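RickCE (Rickettsia bellii, PDB 5HAM) is a bacterial effector with a CE-clan protease domain that probably acts as a deubiquitinase, cleaving ubiquitin from modified proteins. Local coordinates at residues I138-E141 with W147-L150. Residues are numbered along the deposited sequence; the frame is centred on the assembly and turned at random.
Sequences IPIE and WTVL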
ATOM      1  N   ILE A 138      -3.511   9.625  -5.045  1.00 26.86           N
ATOM      2  CA  ILE A 138      -3.753   8.222  -4.728  1.00 24.78           C
ATOM      3  C   ILE A 138      -2.721   7.692  -3.734  1.00 26.41           C
ATOM      4  O   ILE A 138      -1.542   7.554  -4.066  1.00 24.70           O
ATOM      5  CB  ILE A 138      -3.679   7.335  -5.989  1.00 28.04           C
ATOM      6  CG1 ILE A 138      -4.460   7.974  -7.153  1.00 29.59           C
ATOM      7  CG2 ILE A 138      -4.166   5.921  -5.667  1.00 15.63           C
ATOM      8  CD1 ILE A 138      -4.316   7.213  -8.485  1.00 22.95           C
ATOM      9  N   PRO A 139      -3.160   7.403  -2.505  1.00 19.78           N
ATOM     10  CA  PRO A 139      -2.280   6.758  -1.527  1.00 18.45           C
ATOM     11  C   PRO A 139      -2.017   5.351  -2.013  1.00 20.78           C
ATOM     12  O   PRO A 139      -2.956   4.704  -2.441  1.00 24.64           O
ATOM     13  CB  PRO A 139      -3.129   6.720  -0.245  1.00 19.14           C
ATOM     14  CG  PRO A 139      -4.209   7.707  -0.451  1.00 24.34           C
ATOM     15  CD  PRO A 139      -4.473   7.744  -1.939  1.00 19.68           C
ATOM     16  N   ILE A 140      -0.769   4.903  -1.979  1.00 14.70           N
ATOM     17  CA  ILE A 140      -0.429   3.564  -2.430  1.00 18.40           C
ATOM     18  C   ILE A 140       0.287   2.776  -1.348  1.00 25.74           C
ATOM     19  O   ILE A 140       1.357   3.172  -0.877  1.00 29.00           O
ATOM     20  CB  ILE A 140       0.424   3.590  -3.722  1.00 24.30           C
ATOM     21  CG1 ILE A 140      -0.370   4.281  -4.840  1.00 29.33           C
ATOM     22  CG2 ILE A 140       0.800   2.172  -4.124  1.00 18.32           C
ATOM     23  CD1 ILE A 140       0.211   4.113  -6.188  1.00 28.40           C
ATOM     24  N   GLU A 141      -0.324   1.669  -0.943  1.00 24.60           N
ATOM     25  CA  GLU A 141       0.278   0.778   0.038  1.00 28.08           C
ATOM     26  C   GLU A 141       1.030  -0.351  -0.656  1.00 27.64           C
ATOM     27  O   GLU A 141       0.416  -1.261  -1.197  1.00 26.89           O
ATOM     28  CB  GLU A 141      -0.794   0.212   0.968  1.00 29.22           C
ATOM     29  CG  GLU A 141      -0.318  -0.062   2.388  1.00 30.79           C
ATOM     30  CD  GLU A 141      -1.404  -0.703   3.245  1.00 38.56           C
ATOM     31  OE1 GLU A 141      -2.465  -1.066   2.686  1.00 45.13           O
ATOM     32  OE2 GLU A 141      -1.206  -0.840   4.476  1.00 34.53           O
ATOM     33  N   TRP A 147       3.372   2.950   3.192  1.00 22.10           N
ATOM     34  CA  TRP A 147       2.559   3.936   2.492  1.00 24.66           C
ATOM     35  C   TRP A 147       3.423   4.795   1.607  1.00 26.13           C
ATOM     36  O   TRP A 147       4.510   5.204   2.018  1.00 19.79           O
ATOM     37  CB  TRP A 147       1.784   4.818   3.468  1.00 17.69           C
ATOM     38  CG  TRP A 147       0.656   4.122   4.057  1.00 21.58           C
ATOM     39  CD1 TRP A 147       0.543   3.689   5.339  1.00 21.75           C
ATOM     40  CD2 TRP A 147      -0.541   3.747   3.390  1.00 25.14           C
ATOM     41  NE1 TRP A 147      -0.665   3.065   5.519  1.00 24.24           N
ATOM     42  CE2 TRP A 147      -1.359   3.091   4.332  1.00 25.60           C
ATOM     43  CE3 TRP A 147      -1.026   3.913   2.086  1.00 23.69           C
ATOM     44  CZ2 TRP A 147      -2.612   2.595   4.022  1.00 22.54           C
ATOM     45  CZ3 TRP A 147      -2.265   3.423   1.775  1.00 19.56           C
ATOM     46  CH2 TRP A 147      -3.045   2.766   2.738  1.00 23.09           C
ATOM     47  N   THR A 148       2.933   5.028   0.387  1.00 14.63           N
ATOM     48  CA  THR A 148       3.581   5.879  -0.600  1.00 15.51           C
ATOM     49  C   THR A 148       2.483   6.655  -1.333  1.00 21.77           C
ATOM     50  O   THR A 148       1.296   6.452  -1.072  1.00 19.98           O
ATOM     51  CB  THR A 148       4.377   5.046  -1.628  1.00 18.97           C
ATOM     52  OG1 THR A 148       3.490   4.265  -2.433  1.00 23.07           O
ATOM     53  CG2 THR A 148       5.324   4.108  -0.942  1.00 24.28           C
ATOM     54  N   VAL A 149       2.852   7.535  -2.257  1.00 17.56           N
ATOM     55  CA  VAL A 149       1.830   8.347  -2.914  1.00 19.24           C
ATOM     56  C   VAL A 149       2.021   8.464  -4.429  1.00 24.13           C
ATOM     57  O   VAL A 149       3.148   8.537  -4.939  1.00 26.21           O
ATOM     58  CB  VAL A 149       1.703   9.762  -2.264  1.00 20.14           C
ATOM     59  CG1 VAL A 149       2.951  10.616  -2.551  1.00 19.54           C
ATOM     60  CG2 VAL A 149       0.440  10.458  -2.718  1.00 15.48           C
ATOM     61  N   LEU A 150       0.907   8.464  -5.147  1.00 22.05           N
ATOM     62  CA  LEU A 150       0.950   8.677  -6.579  1.00 23.48           C
ATOM     63  C   LEU A 150      -0.037   9.777  -6.955  1.00 22.48           C
ATOM     64  O   LEU A 150      -1.221   9.661  -6.694  1.00 24.86           O
ATOM     65  CB  LEU A 150       0.610   7.381  -7.310  1.00 18.25           C
ATOM     66  CG  LEU A 150       0.660   7.459  -8.835  1.00 21.20           C
ATOM     67  CD1 LEU A 150       2.114   7.579  -9.308  1.00 19.40           C
ATOM     68  CD2 LEU A 150      -0.027   6.257  -9.472  1.00 23.57           C
TER
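Glu141 crosses one face of the Trp147 indole, over its six-membered ring. Glu141 CG stands 3.7 Å from the centroid of the Trp147 six-membered ring and almost on the ring normal, a CH-pi contact over the face. The chain is extended beyond CG, and the carboxylate continues the stack: its plane is only 6° from that of the ring, and Glu141 CD is 3.6 Å from Trp147 CZ2. Glu141 OE2 is held by the backbone N of Gly145 in the loop between the strands, a bond that, with the stacking, should help to set the carboxylate's rotation. Trp147 has CG beside its own backbone N (chi1 -75°), and its ring swings across to the other strand. There Pro139 CB meets CZ3 of Trp147 obliquely at 4.0 Å.

The other side of the sheet carries Ile138, Ile140, Thr148 and Leu150. Two donors of Thr148 grip Ile140 O. Thr148 N lies 2.7 Å and Thr148 OG1 2.9 Å from Ile140 O, and they reach it from opposite faces of its carbonyl plane. A chi1 of 67° places OG1 between the backbone N and carbonyl carbon of Thr148, within range of this oxygen. CD1 of Ile140 packs on CB of Leu150 at 3.5 Å.

The backbones pair antiparallel. Ile140 N gives Thr148 O a bond nearly straight at the hydrogen, from above its carbonyl plane. Ile138 and Leu150 exchange two N-H...O bonds. Pro139 and Val149, between these hydrogen-bonded pairs, form a non-hydrogen-bonded pair. Glu141 and Trp147 form another, directly across from each other.

Strands 135-141 and 147-155 form a beta hairpin inside the mixed sheet, flanked by strands 27-34 and 160-166. Helices 11-20 and 211-223 pack on the Pro139, Trp147 and Val149 side. Thr148 and Leu150 rest against Phe165 of strand 160-166.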